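GDSL-like protein (Collinsella aerofaciens ATCC 25986, PDB 7BXD) is probably an acyl hydrolase of the GDSL (SGNH) family, cleaving ester or related acyl bonds. Local coordinates at residues T84-F87 / V88-L91; V131-L134 / I135-T139. All blocks are in the same frame, centred on the assembly; numbering follows the deposited sequence.

Contact 1. Residues T84-F87 / V88-L91; sequences TDSF and VERL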
ATOM      1  N   THR A  84       8.049  14.415  -6.550  1.00 23.69           N
ATOM      2  CA  THR A  84       8.550  13.663  -7.699  1.00 24.14           C
ATOM      3  C   THR A  84       8.723  12.168  -7.418  1.00 22.52           C
ATOM      4  O   THR A  84       9.399  11.468  -8.206  1.00 23.24           O
ATOM      5  CB  THR A  84       9.861  14.250  -8.199  1.00 26.83           C
ATOM      6  OG1 THR A  84      10.802  14.258  -7.111  1.00 28.17           O
ATOM      7  CG2 THR A  84       9.622  15.661  -8.717  1.00 27.70           C
ATOM      8  N   ASP A  85       8.133  11.662  -6.332  1.00 20.52           N
ATOM      9  CA  ASP A  85       8.361  10.304  -5.842  1.00 19.58           C
ATOM     10  C   ASP A  85       7.091   9.465  -5.791  1.00 17.70           C
ATOM     11  O   ASP A  85       6.980   8.576  -4.951  1.00 17.25           O
ATOM     12  CB  ASP A  85       9.025  10.343  -4.464  1.00 20.73           C
ATOM     13  CG  ASP A  85       8.155  10.999  -3.404  1.00 21.73           C
ATOM     14  OD1 ASP A  85       7.073  11.547  -3.714  1.00 21.03           O
ATOM     15  OD2 ASP A  85       8.575  10.942  -2.221  1.00 23.70           O
ATOM     16  N   SER A  86       6.168   9.704  -6.715  1.00 16.71           N
ATOM     17  CA  SER A  86       4.959   8.880  -6.772  1.00 15.81           C
ATOM     18  C   SER A  86       5.302   7.433  -7.135  1.00 15.07           C
ATOM     19  O   SER A  86       6.400   7.125  -7.643  1.00 15.62           O
ATOM     20  CB  SER A  86       3.991   9.396  -7.825  1.00 16.70           C
ATOM     21  OG  SER A  86       4.511   9.275  -9.144  1.00 16.68           O
ATOM     22  N   PHE A  87       4.346   6.524  -6.872  1.00 14.49           N
ATOM     23  CA  PHE A  87       4.572   5.148  -7.309  1.00 14.24           C
ATOM     24  C   PHE A  87       4.799   5.122  -8.819  1.00 14.20           C
ATOM     25  O   PHE A  87       5.641   4.380  -9.321  1.00 14.57           O
ATOM     26  CB  PHE A  87       3.397   4.223  -6.961  1.00 13.60           C
ATOM     27  CG  PHE A  87       3.197   3.889  -5.494  1.00 13.40           C
ATOM     28  CD1 PHE A  87       3.182   4.862  -4.469  1.00 14.35           C
ATOM     29  CD2 PHE A  87       2.942   2.561  -5.133  1.00 14.18           C
ATOM     30  CE1 PHE A  87       2.893   4.496  -3.130  1.00 14.10           C
ATOM     31  CE2 PHE A  87       2.658   2.212  -3.806  1.00 14.66           C
ATOM     32  CZ  PHE A  87       2.620   3.163  -2.826  1.00 13.88           C
ATOM     33  N   VAL A  88       4.011   5.898  -9.570  1.00 14.29           N
ATOM     34  CA  VAL A  88       4.176   5.940 -11.022  1.00 14.99           C
ATOM     35  C   VAL A  88       5.610   6.332 -11.374  1.00 15.75           C
ATOM     36  O   VAL A  88       6.232   5.718 -12.244  1.00 16.63           O
ATOM     37  CB  VAL A  88       3.153   6.912 -11.640  1.00 15.58           C
ATOM     38  CG1 VAL A  88       3.502   7.240 -13.102  1.00 16.68           C
ATOM     39  CG2 VAL A  88       1.731   6.339 -11.523  1.00 16.26           C
ATOM     40  N   GLU A  89       6.143   7.379 -10.715  1.00 15.80           N
ATOM     41  CA  GLU A  89       7.484   7.860 -11.023  1.00 16.73           C
ATOM     42  C   GLU A  89       8.571   6.893 -10.564  1.00 16.32           C
ATOM     43  O   GLU A  89       9.644   6.822 -11.187  1.00 17.06           O
ATOM     44  CB  GLU A  89       7.687   9.244 -10.426  1.00 18.27           C
ATOM     45  CG  GLU A  89       6.948  10.346 -11.171  1.00 19.71           C
ATOM     46  CD  GLU A  89       6.680  11.584 -10.327  1.00 20.64           C
ATOM     47  OE1 GLU A  89       6.078  11.466  -9.232  1.00 20.18           O
ATOM     48  OE2 GLU A  89       7.030  12.714 -10.785  1.00 22.84           O
ATOM     49  N   ARG A  90       8.335   6.172  -9.451  1.00 15.75           N
ATOM     50  CA  ARG A  90       9.345   5.284  -8.879  1.00 15.69           C
ATOM     51  C   ARG A  90       9.407   3.925  -9.568  1.00 15.41           C
ATOM     52  O   ARG A  90      10.394   3.199  -9.379  1.00 15.91           O
ATOM     53  CB  ARG A  90       9.081   5.049  -7.382  1.00 16.12           C
ATOM     54  CG  ARG A  90       9.378   6.289  -6.519  1.00 17.59           C
ATOM     55  CD  ARG A  90       9.481   5.864  -5.053  1.00 20.59           C
ATOM     56  NE  ARG A  90       8.139   5.564  -4.588  1.00 20.06           N
ATOM     57  CZ  ARG A  90       7.715   4.492  -3.885  1.00 17.68           C
ATOM     58  NH1 ARG A  90       8.503   3.471  -3.528  1.00 18.21           N
ATOM     59  NH2 ARG A  90       6.449   4.476  -3.534  1.00 16.50           N
ATOM     60  N   LEU A  91       8.357   3.523 -10.303  1.00 15.18           N
ATOM     61  CA  LEU A  91       8.252   2.118 -10.707  1.00 14.86           C
ATOM     62  C   LEU A  91       9.474   1.649 -11.514  1.00 14.80           C
ATOM     63  O   LEU A  91       9.986   0.538 -11.307  1.00 15.51           O
ATOM     64  CB  LEU A  91       6.953   1.903 -11.484  1.00 15.55           C
ATOM     65  CG  LEU A  91       6.771   0.521 -12.107  1.00 15.61           C
ATOM     66  CD1 LEU A  91       6.783  -0.571 -11.063  1.00 15.86           C
ATOM     67  CD2 LEU A  91       5.462   0.515 -12.886  1.00 16.71           C
TER
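Ser-86 and Glu-89 hold each other in a capping box at the start of a short helix. Ser-86 OG accepts from Glu-89 N at 3.0 Å, the N-cap bond, and gives its own proton to Glu-89 OE1 at 2.7 Å. The same OE1 takes Ser-86 N at 3.1 Å, so two donors grip it from opposite faces of the carboxylate plane, both on the anti side. With chi1 at 66°, Ser-86 OG sits between its backbone N and carbonyl carbon, where it meets Glu-89 N in the first turn. With an alanine in place of Glu-89 the backbone cap on Ser-86 OG could remain, but Ser-86 N and the Ser-86 hydroxyl would probably lose their shared acceptor, leaving the hydroxyl less firmly oriented.

Arg-90 adds a second set of bonds. Its NE donates to Asp-85 O at 3.2 Å, coming from above the carbonyl plane, while its backbone N reaches Ser-86 O at 2.8 Å. The bend at chi3 (-73°) brings NH2 over one face of the Phe-87 ring, toward the rim and 3.4 Å from CD1. Arg-90 CZ lies 4.9 Å from the Phe-87 ring centroid, over the face, a cation-pi contact; the ring and guanidinium planes are 73° apart. Farther out, Ser-75 OG bonds to both Asp-85 O and Arg-90 NH2, Gly-35 O also takes NH2, and Phe-70 O takes NH1; these fix the guanidinium between loop and sheet. Phe-87 meets the Phe-34 ring of strand 30-35, whereas Val-88 and Leu-91 pack on helix 127-141, leaving the turn between that helix and the sheet.

Contact 2. Residues V131-L134 / I135-T139; sequences VDYL and IRTIT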
ATOM      1  N   VAL A 131      -3.440   4.040 -10.979  1.00 13.13           N
ATOM      2  CA  VAL A 131      -3.545   2.610 -10.703  1.00 13.06           C
ATOM      3  C   VAL A 131      -3.483   1.832 -12.015  1.00 13.08           C
ATOM      4  O   VAL A 131      -2.813   0.797 -12.125  1.00 13.56           O
ATOM      5  CB  VAL A 131      -4.799   2.275  -9.875  1.00 13.68           C
ATOM      6  CG1 VAL A 131      -4.921   0.747  -9.657  1.00 14.42           C
ATOM      7  CG2 VAL A 131      -4.756   2.983  -8.516  1.00 14.48           C
ATOM      8  N   ASP A 132      -4.195   2.322 -13.042  1.00 13.27           N
ATOM      9  CA  ASP A 132      -4.159   1.698 -14.361  1.00 13.80           C
ATOM     10  C   ASP A 132      -2.730   1.645 -14.896  1.00 13.53           C
ATOM     11  O   ASP A 132      -2.278   0.607 -15.401  1.00 14.23           O
ATOM     12  CB  ASP A 132      -5.110   2.483 -15.273  1.00 14.24           C
ATOM     13  CG  ASP A 132      -5.234   1.886 -16.655  1.00 15.42           C
ATOM     14  OD1 ASP A 132      -6.067   0.968 -16.812  1.00 16.59           O
ATOM     15  OD2 ASP A 132      -4.505   2.341 -17.563  1.00 17.20           O
ATOM     16  N   TYR A 133      -2.009   2.765 -14.806  1.00 14.22           N
ATOM     17  CA  TYR A 133      -0.608   2.781 -15.249  1.00 14.66           C
ATOM     18  C   TYR A 133       0.215   1.729 -14.526  1.00 13.75           C
ATOM     19  O   TYR A 133       1.029   1.035 -15.148  1.00 14.24           O
ATOM     20  CB  TYR A 133       0.006   4.169 -15.027  1.00 15.75           C
ATOM     21  CG  TYR A 133       1.442   4.237 -15.462  1.00 16.29           C
ATOM     22  CD1 TYR A 133       2.477   3.925 -14.564  1.00 16.47           C
ATOM     23  CD2 TYR A 133       1.773   4.632 -16.773  1.00 18.57           C
ATOM     24  CE1 TYR A 133       3.789   3.975 -14.959  1.00 17.96           C
ATOM     25  CE2 TYR A 133       3.091   4.689 -17.178  1.00 19.73           C
ATOM     26  CZ  TYR A 133       4.092   4.353 -16.269  1.00 19.49           C
ATOM     27  OH  TYR A 133       5.425   4.406 -16.687  1.00 21.35           O
ATOM     28  N   LEU A 134       0.087   1.648 -13.197  1.00 13.96           N
ATOM     29  CA  LEU A 134       0.912   0.690 -12.463  1.00 14.07           C
ATOM     30  C   LEU A 134       0.655  -0.727 -12.932  1.00 13.58           C
ATOM     31  O   LEU A 134       1.594  -1.508 -13.116  1.00 14.38           O
ATOM     32  CB  LEU A 134       0.669   0.775 -10.958  1.00 14.34           C
ATOM     33  CG  LEU A 134       1.159   2.030 -10.212  1.00 14.95           C
ATOM     34  CD1 LEU A 134       0.910   1.801  -8.717  1.00 16.12           C
ATOM     35  CD2 LEU A 134       2.629   2.298 -10.473  1.00 14.97           C
ATOM     36  N   ILE A 135      -0.617  -1.112 -13.116  1.00 13.19           N
ATOM     37  CA  ILE A 135      -0.881  -2.494 -13.486  1.00 13.35           C
ATOM     38  C   ILE A 135      -0.339  -2.786 -14.877  1.00 13.71           C
ATOM     39  O   ILE A 135       0.322  -3.816 -15.098  1.00 14.70           O
ATOM     40  CB  ILE A 135      -2.382  -2.824 -13.374  1.00 13.42           C
ATOM     41  CG1 ILE A 135      -2.801  -2.758 -11.889  1.00 13.67           C
ATOM     42  CG2 ILE A 135      -2.672  -4.203 -14.001  1.00 14.10           C
ATOM     43  CD1 ILE A 135      -4.292  -2.712 -11.658  1.00 14.82           C
ATOM     44  N   ARG A 136      -0.581  -1.871 -15.825  1.00 14.23           N
ATOM     45  CA  ARG A 136      -0.071  -2.088 -17.186  1.00 15.20           C
ATOM     46  C   ARG A 136       1.448  -2.165 -17.185  1.00 14.12           C
ATOM     47  O   ARG A 136       2.052  -2.973 -17.917  1.00 15.08           O
ATOM     48  CB  ARG A 136      -0.544  -0.965 -18.119  1.00 16.52           C
ATOM     49  CG  ARG A 136      -2.038  -1.030 -18.460  1.00 18.35           C
ATOM     50  CD  ARG A 136      -2.394   0.057 -19.512  1.00 21.27           C
ATOM     51  NE  ARG A 136      -2.374   1.420 -18.969  1.00 24.43           N
ATOM     52  CZ  ARG A 136      -1.470   2.369 -19.246  1.00 27.54           C
ATOM     53  NH1 ARG A 136      -0.457   2.130 -20.069  1.00 29.52           N
ATOM     54  NH2 ARG A 136      -1.585   3.575 -18.683  1.00 29.19           N
ATOM     55  N   THR A 137       2.091  -1.287 -16.411  1.00 14.21           N
ATOM     56  CA  THR A 137       3.535  -1.116 -16.560  1.00 14.74           C
ATOM     57  C   THR A 137       4.297  -2.185 -15.772  1.00 14.61           C
ATOM     58  O   THR A 137       5.345  -2.679 -16.220  1.00 15.62           O
ATOM     59  CB  THR A 137       3.928   0.315 -16.174  1.00 15.65           C
ATOM     60  OG1 THR A 137       3.144   1.217 -16.963  1.00 16.17           O
ATOM     61  CG2 THR A 137       5.413   0.577 -16.447  1.00 17.34           C
ATOM     62  N   ILE A 138       3.789  -2.573 -14.593  1.00 13.97           N
ATOM     63  CA  ILE A 138       4.365  -3.724 -13.901  1.00 14.06           C
ATOM     64  C   ILE A 138       4.297  -4.941 -14.810  1.00 14.73           C
ATOM     65  O   ILE A 138       5.265  -5.712 -14.919  1.00 15.55           O
ATOM     66  CB  ILE A 138       3.651  -3.976 -12.557  1.00 14.30           C
ATOM     67  CG1 ILE A 138       4.002  -2.875 -11.542  1.00 14.26           C
ATOM     68  CG2 ILE A 138       3.980  -5.380 -12.012  1.00 15.21           C
ATOM     69  CD1 ILE A 138       3.123  -2.851 -10.285  1.00 15.03           C
ATOM     70  N   THR A 139       3.153  -5.138 -15.484  1.00 14.78           N
ATOM     71  CA  THR A 139       3.015  -6.305 -16.336  1.00 15.31           C
ATOM     72  C   THR A 139       3.979  -6.235 -17.515  1.00 15.55           C
ATOM     73  O   THR A 139       4.580  -7.247 -17.895  1.00 16.39           O
ATOM     74  CB  THR A 139       1.561  -6.467 -16.792  1.00 15.46           C
ATOM     75  OG1 THR A 139       0.705  -6.534 -15.644  1.00 15.25           O
ATOM     76  CG2 THR A 139       1.421  -7.756 -17.615  1.00 16.46           C
TER
HETATM   77  O   HOH W   1      -3.176   4.811 -17.159  1.00 22.02           O
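Thr-137 lies over the Tyr-133 ring and gives two hydrogen bonds to the tyrosine's carbonyl. Its backbone N and its OG1 each reach Tyr-133 O at 2.8 Å, from opposite faces of the carbonyl plane. The threonine's chi1 of -55° lays OG1 beside its own backbone N, which turns the hydroxyl back to that carbonyl and at the same time sets it over the centre of the Tyr-133 ring, 3.3 Å from CZ. Thr-137 CB adds a CH-pi contact, 4.2 Å from the ring centroid and over the same face. Leu-134 O receives Ile-138 N at 2.9 Å, and Ile-138 CG1 comes within 3.2 Å of the same Leu-134 O.

Ile-135 N bonds to Val-131 O, and Ile-135 CD1 lies alongside Val-131 CG1 at 4.0 Å. On the outer side Arg-136 bends at chi3 so that NE meets Asp-132 OD2 at 2.7 Å in a salt bridge whose N-H...O angle is 165°. The carboxylate is approached from above its plane, whereas OD2 lies near the guanidinium plane. A water joins OD2 to Arg-136 NH2, and Tyr-190 OH holds the other oxygen, OD1, which should limit rotation of the carboxylate.

The i to i+4 spacing is that of an alpha-helix, and its two-sided character comes from Val-131, Leu-134, Ile-135 and Ile-138 lying on strands 100-104 and 146-150 or helix 176-189 while Arg-136 is exposed, as expected of a helix covering the parallel sheet of an SGNH-hydrolase alpha/beta/alpha fold.

How the contacts relate
From the N terminus, the chain passes through strands 30-35 and 66-71 and a loop before contact 1 turns it into helix 87-90. Strand 100-104 and helix 107-111 follow, and only then does contact 2 open on helix 127-141, ahead of strand 146-150. The two are in series, neither nesting in nor crossing the other: contact 1 caps a helix start and contact 2 lies inside a helix, so neither closes a long loop. The centres of contact 1 and contact 2 lie about 12 Å apart, and the two touch directly. Leu-91 CD2 packs 3.6 Å from Thr-137 CG2, and Val-88 CG1 sits 3.8 Å from Tyr-133 CD1, joining the short helix to the long one beside the sheet.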